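Local coordinates for beta-L-arabinobiosidase (Bacteroides thetaiotaomicron, PDB 5MQR), which probably hydrolyses glycosidic bonds of plant pectin, combining sialidase-like and glycoside hydrolase domains in one chain, at residues 126-131 against 143-148; 417-422 against 605-610; 897-902 against 963-968; 939-944 against 995-1000. One frame throughout, in Å; residues are numbered along the deposited sequence.

Contact 1: 126-131 against 143-148; sequences YKVPDG and KDLIAI
Ala147 N donates to Tyr126 O at 2.8 Å, an almost straight bond (170° at the hydrogen). The same oxygen also receives a CA-H...O contact from Ile146 CA. Val128 N then gives a more bent bond to Leu145 O at 2.9 Å, and the two bonds frame a single beta bridge of Lys127 with Ile146. Val128 turns its side chain toward the 143-148 segment: CG1 stands anti to the backbone N (chi1 179°), which leaves CG2 to lie 3.9 Å from Ala147 CB and 4.1 Å from Leu145 CD2. At the far end a carboxylate replaces the backbone acceptor, as Asp130 OD1 takes Asp144 N on its syn side at 3.0 Å, 31° out of plane. One water, donating to Val128 O and Asp130 OD1 and accepting from Leu145 N, fills in the pattern there; another joins Tyr126 N to Ala147 O. The Tyr126 ring turns out of the contact, its OH bonded to Asp216 N and its ring meeting that of Tyr169. Both segments belong to one long loop of the N-terminal beta propeller, leading from the outermost strand 120-123 of one four-stranded sheet to strand 148-157, at the margin of another.

Contact 2: 417-422 against 605-610; sequences DDFSKS and ANVKTS
Where the chain leaves the short strand 416-417 beside strand 600-610, one sound backbone bond and the Phe419 ring hold the two together. Asp417 N donates to Val607 O at 2.9 Å, whereas the return bond, from Val607 N to Asp417 O, is weak at 3.3 Å. Asp417 O also meets the CA-H of Asn606. Beyond this pair the chain turns into the 3-10 segment 419-421, and the Phe419 ring leans back on the strand: its edge meets Ala605, with CE2 3.9 Å from Ala605 CA, while CZ lies 3.9 Å from Val607 CG2, the two side chains crossing obliquely. The ring also meets that of Trp431. A serine in place of Phe419 is likely to leave a gap beside Val607 and Ala605 and deprive Trp431 of a ring neighbour. Waters link Phe419 N to Asn606 N and Asp418 OD1 to Asn606 OD1. Ser420 N closes an Asx turn on Asp418 OD1, and Ser420 OG joins it from the same face of the carboxylate. The carboxylate of Asp417 is fixed by Trp431 and a salt bridge to Arg463. Phe419 thus lies between Leu443 and Leu448 of its partner strand's sheet and Trp431 of the mixed sheet, consistent with the sandwich-like packing of a CBM-like domain.

Contact 3: 897-902 against 963-968; sequences PDTTKK and NNYPQT
The Tyr965 ring reaches across to the 897-902 chain and presents its edge to two successive carbonyls. Having CG anti to its own carbonyl carbon (chi1 -69°) swings the phenol toward that chain, where OH donates to Pro897 O at 2.7 Å. The bond arrives well off the C=O direction (137° at the oxygen), so the hydroxyl sits to one side of it, 19° from the carbonyl plane. Along the same edge Asp898 O lies 3.5 Å from Tyr965 CE2. The Pro897 and Tyr965 side chains cross at about a right angle, Pro897 CD lying 3.6 Å from Tyr965 OH. Further along, Thr899 and Pro966 also cross at about a right angle, Thr899 CG2 meeting Pro966 CD at 4.0 Å. Beside them a water donates both to Thr899 O and to Pro966 O, lying in the plane of the Tyr965 ring. A phenylalanine instead of Tyr965 would probably leave Pro897 O without its hydroxyl partner and the ring edge without its bonded tip. Trp892 packs edge-to-face with Tyr965, and the ring of Phe961 meets it as well. Asp898 is tied to Lys857 by a salt bridge and its N to Glu861, both on helix 843-864. Tyr965 is the first residue to leave helical geometry after helix 948-964, so the contact fastens the exit of that helix to the link between the short helices 890-893 and 901-904.

Contact 4: 939-944 against 995-1000; sequences KCEWDG and GEYLDE
Tyr997 OH is gripped from the 939-944 side by two groups at once: it donates to Glu941 OE1 at 2.7 Å and accepts from Cys940 N at 3.0 Å. The phenol meets OE1 from above the carboxylate plane, 36° out of it, and the ring and carboxylate planes stand 58° apart. Glu941 is bent at its second torsion (chi2 82°), which curls the carboxylate back along its own segment; there Glu941 OE2 takes Lys939 N on its syn side at 2.8 Å. With both oxygens bonded, the carboxylate is held against rotation, and it in turn positions the phenol. Both segments are loops of the MGH1-like domain, leading toward helices 948-964 and 1022-1029; long connections between helices of this kind are consistent with the (alpha/alpha)6 barrel of related glycoside hydrolases. A bound HEPES buffer molecule lies about 4 Å from the Cys940 side chain. Cys940 SG makes an oblique sulfur-aromatic contact with Tyr997, 5.0 Å from the ring centroid, and lies 3.5 Å from Glu996 OE1. The extended Glu996 carries its carboxylate on to Ser1013 and to a salt bridge with Arg1012. Trp947 stacks on the Tyr997 ring and on Trp942, and its NE1 donates to Glu941 O.

How the contacts relate
Contacts 2 and 4 are buried, contact 1 is only partly so, and contact 3 lies at the surface. Backbone bonds lead in contact 1, at the propeller periphery; contact 2, on a strand of a sheet, adds an aromatic ring to one sound backbone bond, and waters fill in at both. In contacts 3 and 4 a tyrosine hydroxyl does the bridging: it reaches a carbonyl in the exposed case, a carboxylate and a backbone N-H in the buried one. These two share the MGH1-like domain, with centres about 30 Å apart and segments that alternate along the chain, helix 948-964 running from the loop of contact 4 into contact 3. Contact 1 sits across the chain's centre from both, about 86 and 96 Å away between centres.

Contact 1: 126-131 against 143-148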
loop_
_atom_site.group_PDB
_atom_site.type_symbol
_atom_site.label_atom_id
_atom_site.label_comp_id
_atom_site.label_asym_id
_atom_site.label_seq_id
_atom_site.Cartn_x
_atom_site.Cartn_y
_atom_site.Cartn_z
ATOM N N TYR A 126 42.539 -20.960 18.532
ATOM C CA TYR A 126 43.495 -21.777 17.784
ATOM C C TYR A 126 44.900 -21.252 18.016
ATOM O O TYR A 126 45.127 -20.056 17.981
ATOM C CB TYR A 126 43.148 -21.720 16.298
ATOM C CG TYR A 126 43.944 -22.644 15.400
ATOM C CD1 TYR A 126 45.250 -22.307 14.987
ATOM C CD2 TYR A 126 43.389 -23.853 14.931
ATOM C CE1 TYR A 126 45.988 -23.159 14.168
ATOM C CE2 TYR A 126 44.119 -24.703 14.099
ATOM C CZ TYR A 126 45.420 -24.357 13.726
ATOM O OH TYR A 126 46.143 -25.170 12.903
ATOM N N LYS A 127 45.846 -22.157 18.230
ATOM C CA LYS A 127 47.247 -21.791 18.450
ATOM C C LYS A 127 47.966 -21.450 17.173
ATOM O O LYS A 127 48.093 -22.288 16.306
ATOM C CB LYS A 127 48.005 -22.931 19.135
ATOM C CG LYS A 127 47.801 -22.923 20.634
ATOM C CD LYS A 127 47.999 -24.287 21.323
ATOM C CE LYS A 127 46.862 -24.528 22.340
ATOM N NZ LYS A 127 47.297 -25.346 23.511
ATOM N N VAL A 128 48.451 -20.217 17.077
ATOM C CA VAL A 128 49.395 -19.840 16.025
ATOM C C VAL A 128 50.679 -20.609 16.343
ATOM O O VAL A 128 51.098 -20.608 17.507
ATOM C CB VAL A 128 49.699 -18.329 16.029
ATOM C CG1 VAL A 128 50.699 -17.976 14.933
ATOM C CG2 VAL A 128 48.419 -17.525 15.874
ATOM N N PRO A 129 51.290 -21.302 15.352
ATOM C CA PRO A 129 52.491 -22.057 15.742
ATOM C C PRO A 129 53.629 -21.135 16.239
ATOM O O PRO A 129 53.872 -20.074 15.646
ATOM C CB PRO A 129 52.896 -22.822 14.462
ATOM C CG PRO A 129 51.842 -22.588 13.461
ATOM C CD PRO A 129 50.980 -21.449 13.920
ATOM N N ASP A 130 54.261 -21.529 17.346
ATOM C CA ASP A 130 55.458 -20.863 17.861
ATOM C C ASP A 130 56.493 -20.757 16.731
ATOM O O ASP A 130 56.808 -21.769 16.097
ATOM C CB ASP A 130 56.055 -21.664 19.039
ATOM C CG ASP A 130 55.288 -21.480 20.369
ATOM O OD1 ASP A 130 54.284 -20.743 20.452
ATOM O OD2 ASP A 130 55.707 -22.096 21.370
ATOM N N GLY A 131 56.984 -19.548 16.463
ATOM C CA GLY A 131 57.978 -19.311 15.416
ATOM C C GLY A 131 57.438 -18.697 14.140
ATOM O O GLY A 131 58.200 -18.423 13.212
ATOM N N LYS A 143 54.864 -16.391 20.044
ATOM C CA LYS A 143 55.077 -17.280 21.173
ATOM C C LYS A 143 53.832 -17.310 22.042
ATOM O O LYS A 143 53.361 -16.260 22.480
ATOM C CB LYS A 143 56.317 -16.884 21.988
ATOM C CG LYS A 143 56.553 -17.844 23.152
ATOM C CD LYS A 143 58.001 -18.258 23.335
ATOM C CE LYS A 143 58.074 -19.631 23.992
ATOM N NZ LYS A 143 59.399 -19.848 24.636
ATOM N N ASP A 144 53.315 -18.522 22.277
ATOM C CA ASP A 144 52.075 -18.742 23.049
ATOM C C ASP A 144 50.929 -17.822 22.583
ATOM O O ASP A 144 50.180 -17.280 23.396
ATOM C CB ASP A 144 52.347 -18.558 24.555
ATOM C CG ASP A 144 53.412 -19.517 25.084
ATOM O OD1 ASP A 144 53.353 -20.728 24.746
ATOM O OD2 ASP A 144 54.291 -19.051 25.844
ATOM N N LEU A 145 50.836 -17.659 21.265
ATOM C CA LEU A 145 49.904 -16.750 20.625
ATOM C C LEU A 145 48.667 -17.478 20.077
ATOM O O LEU A 145 48.775 -18.495 19.381
ATOM C CB LEU A 145 50.610 -16.006 19.482
ATOM C CG LEU A 145 49.816 -14.922 18.760
ATOM C CD1 LEU A 145 49.521 -13.769 19.714
ATOM C CD2 LEU A 145 50.566 -14.457 17.518
ATOM N N ILE A 146 47.498 -16.921 20.384
ATOM C CA ILE A 146 46.231 -17.412 19.896
ATOM C C ILE A 146 45.866 -16.629 18.618
ATOM O O ILE A 146 46.085 -15.418 18.535
ATOM C CB ILE A 146 45.142 -17.233 20.987
ATOM C CG1 ILE A 146 45.465 -18.080 22.244
ATOM C CG2 ILE A 146 43.734 -17.503 20.440
ATOM C CD1 ILE A 146 45.586 -19.580 22.018
ATOM N N ALA A 147 45.299 -17.324 17.636
ATOM C CA ALA A 147 44.912 -16.700 16.369
ATOM C C ALA A 147 43.715 -15.780 16.524
ATOM O O ALA A 147 43.003 -15.831 17.530
ATOM C CB ALA A 147 44.598 -17.772 15.333
ATOM N N ILE A 148 43.497 -14.963 15.502
ATOM C CA ILE A 148 42.334 -14.112 15.386
ATOM C C ILE A 148 41.430 -14.717 14.325
ATOM O O ILE A 148 41.892 -15.091 13.256
ATOM C CB ILE A 148 42.710 -12.666 14.978
ATOM C CG1 ILE A 148 43.679 -12.039 15.999
ATOM C CG2 ILE A 148 41.466 -11.788 14.804
ATOM C CD1 ILE A 148 43.152 -11.903 17.417
HETATM O O HOH W 1 41.780 -18.232 17.777
HETATM O O HOH W 2 52.570 -19.055 19.311
#

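Contact 2: 417-422 against 605-610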
loop_
_atom_site.group_PDB
_atom_site.type_symbol
_atom_site.label_atom_id
_atom_site.label_comp_id
_atom_site.label_asym_id
_atom_site.label_seq_id
_atom_site.Cartn_x
_atom_site.Cartn_y
_atom_site.Cartn_z
ATOM N N ASP A 417 -6.530 -2.050 18.660
ATOM C CA ASP A 417 -5.695 -3.190 18.946
ATOM C C ASP A 417 -6.113 -3.786 20.266
ATOM O O ASP A 417 -6.195 -3.091 21.280
ATOM C CB ASP A 417 -4.224 -2.776 19.029
ATOM C CG ASP A 417 -3.708 -2.097 17.747
ATOM O OD1 ASP A 417 -4.382 -2.065 16.690
ATOM O OD2 ASP A 417 -2.580 -1.569 17.820
ATOM N N ASP A 418 -6.397 -5.080 20.229
ATOM C CA ASP A 418 -6.696 -5.880 21.402
ATOM C C ASP A 418 -5.582 -6.925 21.477
ATOM O O ASP A 418 -5.549 -7.856 20.680
ATOM C CB ASP A 418 -8.088 -6.493 21.221
ATOM C CG ASP A 418 -8.515 -7.400 22.368
ATOM O OD1 ASP A 418 -7.724 -7.596 23.312
ATOM O OD2 ASP A 418 -9.662 -7.937 22.290
ATOM N N PHE A 419 -4.672 -6.750 22.431
ATOM C CA PHE A 419 -3.472 -7.599 22.522
ATOM C C PHE A 419 -3.759 -9.038 22.968
ATOM O O PHE A 419 -2.944 -9.915 22.729
ATOM C CB PHE A 419 -2.412 -6.969 23.422
ATOM C CG PHE A 419 -1.961 -5.615 22.962
ATOM C CD1 PHE A 419 -1.368 -5.453 21.713
ATOM C CD2 PHE A 419 -2.138 -4.490 23.774
ATOM C CE1 PHE A 419 -0.973 -4.198 21.274
ATOM C CE2 PHE A 419 -1.741 -3.238 23.340
ATOM C CZ PHE A 419 -1.152 -3.091 22.087
ATOM N N SER A 420 -4.923 -9.271 23.584
ATOM C CA SER A 420 -5.361 -10.623 23.991
ATOM C C SER A 420 -5.589 -11.511 22.774
ATOM O O SER A 420 -5.539 -12.727 22.875
ATOM C CB SER A 420 -6.641 -10.568 24.853
ATOM O OG SER A 420 -7.760 -10.167 24.087
ATOM N N LYS A 421 -5.819 -10.898 21.623
ATOM C CA LYS A 421 -5.936 -11.645 20.375
ATOM C C LYS A 421 -4.600 -12.149 19.824
ATOM O O LYS A 421 -4.596 -12.881 18.829
ATOM C CB LYS A 421 -6.658 -10.798 19.311
ATOM C CG LYS A 421 -8.126 -10.538 19.629
ATOM C CD LYS A 421 -8.787 -9.836 18.441
ATOM C CE LYS A 421 -10.240 -9.436 18.708
ATOM N NZ LYS A 421 -10.664 -8.456 17.662
ATOM N N SER A 422 -3.481 -11.756 20.438
ATOM C CA SER A 422 -2.153 -12.172 19.987
ATOM C C SER A 422 -1.528 -13.055 21.036
ATOM O O SER A 422 -1.535 -12.715 22.217
ATOM C CB SER A 422 -1.292 -10.950 19.734
ATOM O OG SER A 422 -1.828 -10.201 18.659
ATOM N N ALA A 605 -2.951 -1.344 26.923
ATOM C CA ALA A 605 -3.993 -2.159 26.340
ATOM C C ALA A 605 -4.997 -1.306 25.565
ATOM O O ALA A 605 -5.169 -0.126 25.846
ATOM C CB ALA A 605 -4.721 -2.930 27.437
ATOM N N ASN A 606 -5.673 -1.936 24.610
ATOM C CA ASN A 606 -6.821 -1.343 23.914
ATOM C C ASN A 606 -6.430 -0.030 23.234
ATOM O O ASN A 606 -7.059 1.009 23.446
ATOM C CB ASN A 606 -7.996 -1.143 24.876
ATOM C CG ASN A 606 -8.441 -2.436 25.514
ATOM O OD1 ASN A 606 -8.714 -3.417 24.830
ATOM N ND2 ASN A 606 -8.518 -2.442 26.824
ATOM N N VAL A 607 -5.379 -0.092 22.431
ATOM C CA VAL A 607 -4.840 1.087 21.820
ATOM C C VAL A 607 -5.731 1.385 20.614
ATOM O O VAL A 607 -5.834 0.546 19.722
ATOM C CB VAL A 607 -3.386 0.856 21.379
ATOM C CG1 VAL A 607 -2.852 2.091 20.678
ATOM C CG2 VAL A 607 -2.521 0.485 22.572
ATOM N N LYS A 608 -6.377 2.557 20.611
ATOM C CA LYS A 608 -7.168 3.065 19.475
ATOM C C LYS A 608 -6.698 4.434 19.005
ATOM O O LYS A 608 -6.429 5.324 19.810
ATOM C CB LYS A 608 -8.643 3.250 19.836
ATOM C CG LYS A 608 -9.351 2.032 20.376
ATOM C CD LYS A 608 -10.799 2.412 20.719
ATOM C CE LYS A 608 -11.420 1.496 21.775
ATOM N NZ LYS A 608 -11.734 0.145 21.212
ATOM N N THR A 609 -6.677 4.616 17.692
ATOM C CA THR A 609 -6.520 5.931 17.120
ATOM C C THR A 609 -7.656 6.192 16.132
ATOM O O THR A 609 -8.281 5.263 15.595
ATOM C CB THR A 609 -5.124 6.153 16.493
ATOM O OG1 THR A 609 -4.975 5.390 15.295
ATOM C CG2 THR A 609 -4.018 5.766 17.481
ATOM N N SER A 610 -7.937 7.479 15.936
ATOM C CA SER A 610 -8.874 7.917 14.897
ATOM C C SER A 610 -8.563 9.348 14.520
ATOM O O SER A 610 -7.876 10.082 15.265
ATOM C CB SER A 610 -10.322 7.806 15.383
ATOM O OG SER A 610 -10.528 8.666 16.475
HETATM O O HOH W 3 -8.725 -1.321 20.993
HETATM O O HOH W 4 -7.864 -5.927 25.410
HETATM O O HOH W 5 -5.416 -4.959 24.598
#

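Contact 3: 897-902 against 963-968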
loop_
_atom_site.group_PDB
_atom_site.type_symbol
_atom_site.label_atom_id
_atom_site.label_comp_id
_atom_site.label_asym_id
_atom_site.label_seq_id
_atom_site.Cartn_x
_atom_site.Cartn_y
_atom_site.Cartn_z
ATOM N N PRO A 897 -32.106 -8.210 -21.955
ATOM C CA PRO A 897 -32.129 -9.399 -22.834
ATOM C C PRO A 897 -31.660 -10.675 -22.146
ATOM O O PRO A 897 -30.935 -10.615 -21.163
ATOM C CB PRO A 897 -31.175 -9.014 -23.975
ATOM C CG PRO A 897 -31.166 -7.504 -23.947
ATOM C CD PRO A 897 -31.175 -7.190 -22.477
ATOM N N ASP A 898 -32.139 -11.798 -22.670
ATOM C CA ASP A 898 -31.630 -13.128 -22.375
ATOM C C ASP A 898 -30.180 -13.309 -22.767
ATOM O O ASP A 898 -29.628 -12.552 -23.574
ATOM C CB ASP A 898 -32.445 -14.194 -23.144
ATOM C CG ASP A 898 -33.807 -14.401 -22.555
ATOM O OD1 ASP A 898 -33.859 -14.463 -21.309
ATOM O OD2 ASP A 898 -34.813 -14.499 -23.312
ATOM N N THR A 899 -29.595 -14.377 -22.226
ATOM C CA THR A 899 -28.191 -14.719 -22.487
ATOM C C THR A 899 -27.992 -15.468 -23.815
ATOM O O THR A 899 -26.862 -15.789 -24.174
ATOM C CB THR A 899 -27.583 -15.566 -21.333
ATOM O OG1 THR A 899 -28.303 -16.790 -21.209
ATOM C CG2 THR A 899 -27.644 -14.816 -19.998
ATOM N N THR A 900 -29.062 -15.737 -24.555
ATOM C CA THR A 900 -28.932 -16.458 -25.822
ATOM C C THR A 900 -27.964 -15.735 -26.805
ATOM O O THR A 900 -27.878 -14.494 -26.823
ATOM C CB THR A 900 -30.309 -16.691 -26.484
ATOM O OG1 THR A 900 -30.856 -15.438 -26.905
ATOM C CG2 THR A 900 -31.304 -17.403 -25.502
ATOM N N LYS A 901 -27.240 -16.535 -27.589
ATOM C CA LYS A 901 -26.192 -16.047 -28.500
ATOM C C LYS A 901 -26.661 -15.049 -29.542
ATOM O O LYS A 901 -25.885 -14.202 -29.967
ATOM C CB LYS A 901 -25.511 -17.216 -29.237
ATOM C CG LYS A 901 -24.416 -17.888 -28.420
ATOM C CD LYS A 901 -23.138 -17.050 -28.397
ATOM C CE LYS A 901 -22.197 -17.428 -27.252
ATOM N NZ LYS A 901 -21.747 -18.845 -27.376
ATOM N N LYS A 902 -27.917 -15.154 -29.966
ATOM C CA LYS A 902 -28.395 -14.320 -31.056
ATOM C C LYS A 902 -28.363 -12.814 -30.788
ATOM O O LYS A 902 -28.140 -12.073 -31.714
ATOM C CB LYS A 902 -29.781 -14.744 -31.558
ATOM C CG LYS A 902 -30.928 -14.557 -30.580
ATOM C CD LYS A 902 -32.244 -14.573 -31.342
ATOM C CE LYS A 902 -33.447 -14.673 -30.422
ATOM N NZ LYS A 902 -34.587 -13.937 -31.032
ATOM N N ASN A 963 -19.994 -7.775 -17.989
ATOM C CA ASN A 963 -20.011 -8.375 -16.662
ATOM C C ASN A 963 -20.996 -9.530 -16.496
ATOM O O ASN A 963 -20.669 -10.485 -15.813
ATOM C CB ASN A 963 -20.326 -7.331 -15.587
ATOM C CG ASN A 963 -19.119 -6.553 -15.174
ATOM O OD1 ASN A 963 -18.420 -6.957 -14.246
ATOM N ND2 ASN A 963 -18.846 -5.437 -15.863
ATOM N N ASN A 964 -22.192 -9.434 -17.087
ATOM C CA ASN A 964 -23.299 -10.314 -16.705
ATOM C C ASN A 964 -23.660 -11.356 -17.757
ATOM O O ASN A 964 -24.457 -12.220 -17.476
ATOM C CB ASN A 964 -24.540 -9.482 -16.333
ATOM C CG ASN A 964 -24.275 -8.506 -15.210
ATOM O OD1 ASN A 964 -23.452 -8.757 -14.338
ATOM N ND2 ASN A 964 -24.961 -7.381 -15.229
ATOM N N TYR A 965 -23.064 -11.295 -18.947
ATOM C CA TYR A 965 -23.454 -12.164 -20.060
ATOM C C TYR A 965 -22.231 -12.974 -20.525
ATOM O O TYR A 965 -21.130 -12.438 -20.564
ATOM C CB TYR A 965 -24.025 -11.339 -21.223
ATOM C CG TYR A 965 -25.374 -10.693 -20.942
ATOM C CD1 TYR A 965 -25.500 -9.628 -20.041
ATOM C CD2 TYR A 965 -26.531 -11.133 -21.600
ATOM C CE1 TYR A 965 -26.738 -9.042 -19.789
ATOM C CE2 TYR A 965 -27.758 -10.559 -21.353
ATOM C CZ TYR A 965 -27.859 -9.515 -20.446
ATOM O OH TYR A 965 -29.082 -8.952 -20.206
ATOM N N PRO A 966 -22.421 -14.269 -20.853
ATOM C CA PRO A 966 -21.328 -15.057 -21.419
ATOM C C PRO A 966 -21.183 -14.656 -22.881
ATOM O O PRO A 966 -22.069 -14.866 -23.688
ATOM C CB PRO A 966 -21.812 -16.503 -21.271
ATOM C CG PRO A 966 -23.310 -16.401 -21.351
ATOM C CD PRO A 966 -23.696 -15.013 -20.870
ATOM N N GLN A 967 -20.052 -14.096 -23.212
ATOM C CA GLN A 967 -19.984 -13.130 -24.264
ATOM C C GLN A 967 -18.606 -13.211 -24.866
ATOM O O GLN A 967 -17.637 -13.183 -24.143
ATOM C CB GLN A 967 -20.219 -11.811 -23.550
ATOM C CG GLN A 967 -20.121 -10.566 -24.343
ATOM C CD GLN A 967 -18.722 -10.132 -24.638
ATOM O OE1 GLN A 967 -18.410 -9.914 -25.788
ATOM N NE2 GLN A 967 -17.883 -9.988 -23.623
ATOM N N THR A 968 -18.513 -13.325 -26.181
ATOM C CA THR A 968 -17.209 -13.478 -26.854
ATOM C C THR A 968 -16.943 -12.387 -27.905
ATOM O O THR A 968 -15.960 -12.472 -28.640
ATOM C CB THR A 968 -17.103 -14.864 -27.536
ATOM O OG1 THR A 968 -18.220 -15.026 -28.412
ATOM C CG2 THR A 968 -17.109 -16.005 -26.491
HETATM O O HOH W 6 -24.925 -13.682 -24.050
#

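Contact 4: 939-944 against 995-1000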
loop_
_atom_site.group_PDB
_atom_site.type_symbol
_atom_site.label_atom_id
_atom_site.label_comp_id
_atom_site.label_asym_id
_atom_site.label_seq_id
_atom_site.Cartn_x
_atom_site.Cartn_y
_atom_site.Cartn_z
ATOM N N LYS A 939 -28.299 22.692 -33.884
ATOM C CA LYS A 939 -29.629 22.779 -33.228
ATOM C C LYS A 939 -30.057 21.519 -32.448
ATOM O O LYS A 939 -31.230 21.280 -32.257
ATOM C CB LYS A 939 -30.679 23.156 -34.276
ATOM C CG LYS A 939 -30.359 24.501 -34.897
ATOM C CD LYS A 939 -31.394 24.944 -35.914
ATOM C CE LYS A 939 -31.112 26.393 -36.325
ATOM N NZ LYS A 939 -31.668 26.651 -37.675
ATOM N N CYS A 940 -29.078 20.741 -31.993
ATOM C CA CYS A 940 -29.277 19.515 -31.193
ATOM C C CYS A 940 -30.011 18.391 -31.918
ATOM O O CYS A 940 -31.179 18.127 -31.635
ATOM C CB CYS A 940 -29.947 19.846 -29.848
ATOM S SG CYS A 940 -29.013 21.043 -28.872
ATOM N N GLU A 941 -29.298 17.715 -32.818
ATOM C CA GLU A 941 -29.858 16.638 -33.630
ATOM C C GLU A 941 -29.295 15.289 -33.178
ATOM O O GLU A 941 -28.092 15.172 -32.952
ATOM C CB GLU A 941 -29.542 16.845 -35.113
ATOM C CG GLU A 941 -29.796 18.250 -35.646
ATOM C CD GLU A 941 -28.662 19.248 -35.358
ATOM O OE1 GLU A 941 -27.505 18.818 -35.063
ATOM O OE2 GLU A 941 -28.937 20.475 -35.420
ATOM N N TRP A 942 -30.161 14.273 -33.115
ATOM C CA TRP A 942 -29.811 12.939 -32.604
ATOM C C TRP A 942 -29.723 11.877 -33.708
ATOM O O TRP A 942 -29.804 10.669 -33.439
ATOM C CB TRP A 942 -30.818 12.517 -31.534
ATOM C CG TRP A 942 -30.627 13.209 -30.235
ATOM C CD1 TRP A 942 -30.903 14.508 -29.947
ATOM C CD2 TRP A 942 -30.124 12.625 -29.019
ATOM N NE1 TRP A 942 -30.585 14.777 -28.631
ATOM C CE2 TRP A 942 -30.107 13.642 -28.043
ATOM C CE3 TRP A 942 -29.697 11.344 -28.664
ATOM C CZ2 TRP A 942 -29.701 13.413 -26.737
ATOM C CZ3 TRP A 942 -29.264 11.130 -27.379
ATOM C CH2 TRP A 942 -29.279 12.154 -26.427
ATOM N N ASP A 943 -29.470 12.336 -34.931
ATOM C CA ASP A 943 -29.354 11.448 -36.089
ATOM C C ASP A 943 -27.911 11.064 -36.419
ATOM O O ASP A 943 -27.587 10.799 -37.589
ATOM C CB ASP A 943 -30.085 12.039 -37.320
ATOM C CG ASP A 943 -29.521 13.367 -37.781
ATOM O OD1 ASP A 943 -28.804 14.060 -37.001
ATOM O OD2 ASP A 943 -29.821 13.709 -38.962
ATOM N N GLY A 944 -27.044 10.998 -35.408
ATOM C CA GLY A 944 -25.699 10.480 -35.635
ATOM C C GLY A 944 -24.568 11.053 -34.812
ATOM O O GLY A 944 -23.649 10.326 -34.463
ATOM N N GLY A 995 -19.747 19.467 -22.924
ATOM C CA GLY A 995 -20.810 20.188 -23.609
ATOM C C GLY A 995 -21.964 19.275 -23.971
ATOM O O GLY A 995 -22.129 18.193 -23.396
ATOM N N GLU A 996 -22.749 19.715 -24.944
ATOM C CA GLU A 996 -23.991 19.048 -25.277
ATOM C C GLU A 996 -23.801 17.865 -26.215
ATOM O O GLU A 996 -24.248 16.761 -25.920
ATOM C CB GLU A 996 -24.986 20.059 -25.833
ATOM C CG GLU A 996 -25.343 21.146 -24.830
ATOM C CD GLU A 996 -26.314 22.153 -25.407
ATOM O OE1 GLU A 996 -27.455 21.767 -25.809
ATOM O OE2 GLU A 996 -25.904 23.332 -25.469
ATOM N N TYR A 997 -23.165 18.115 -27.350
ATOM C CA TYR A 997 -22.896 17.088 -28.346
ATOM C C TYR A 997 -21.807 17.540 -29.288
ATOM O O TYR A 997 -21.538 18.738 -29.396
ATOM C CB TYR A 997 -24.179 16.717 -29.115
ATOM C CG TYR A 997 -24.712 17.693 -30.165
ATOM C CD1 TYR A 997 -24.940 19.043 -29.880
ATOM C CD2 TYR A 997 -25.058 17.236 -31.430
ATOM C CE1 TYR A 997 -25.458 19.904 -30.847
ATOM C CE2 TYR A 997 -25.577 18.082 -32.403
ATOM C CZ TYR A 997 -25.775 19.416 -32.114
ATOM O OH TYR A 997 -26.313 20.236 -33.098
ATOM N N LEU A 998 -21.182 16.582 -29.970
ATOM C CA LEU A 998 -20.019 16.888 -30.810
ATOM C C LEU A 998 -19.971 16.086 -32.105
ATOM O O LEU A 998 -20.595 15.027 -32.242
ATOM C CB LEU A 998 -18.725 16.639 -30.012
ATOM C CG LEU A 998 -18.534 15.183 -29.579
ATOM C CD1 LEU A 998 -17.157 14.679 -29.964
ATOM C CD2 LEU A 998 -18.787 14.940 -28.097
ATOM N N ASP A 999 -19.184 16.601 -33.031
ATOM C CA ASP A 999 -18.968 15.990 -34.325
ATOM C C ASP A 999 -18.141 14.706 -34.172
ATOM O O ASP A 999 -17.087 14.713 -33.542
ATOM C CB ASP A 999 -18.265 16.991 -35.243
ATOM C CG ASP A 999 -18.167 16.502 -36.662
ATOM O OD1 ASP A 999 -17.468 15.493 -36.913
ATOM O OD2 ASP A 999 -18.807 17.105 -37.532
ATOM N N GLU A 1000 -18.651 13.609 -34.732
ATOM C CA GLU A 1000 -18.066 12.281 -34.543
ATOM C C GLU A 1000 -16.708 12.087 -35.233
ATOM O O GLU A 1000 -15.883 11.278 -34.771
ATOM C CB GLU A 1000 -19.054 11.172 -34.980
ATOM C CG GLU A 1000 -19.180 10.905 -36.491
ATOM C CD GLU A 1000 -19.935 11.972 -37.302
ATOM O OE1 GLU A 1000 -20.585 12.881 -36.712
ATOM O OE2 GLU A 1000 -19.901 11.885 -38.563
#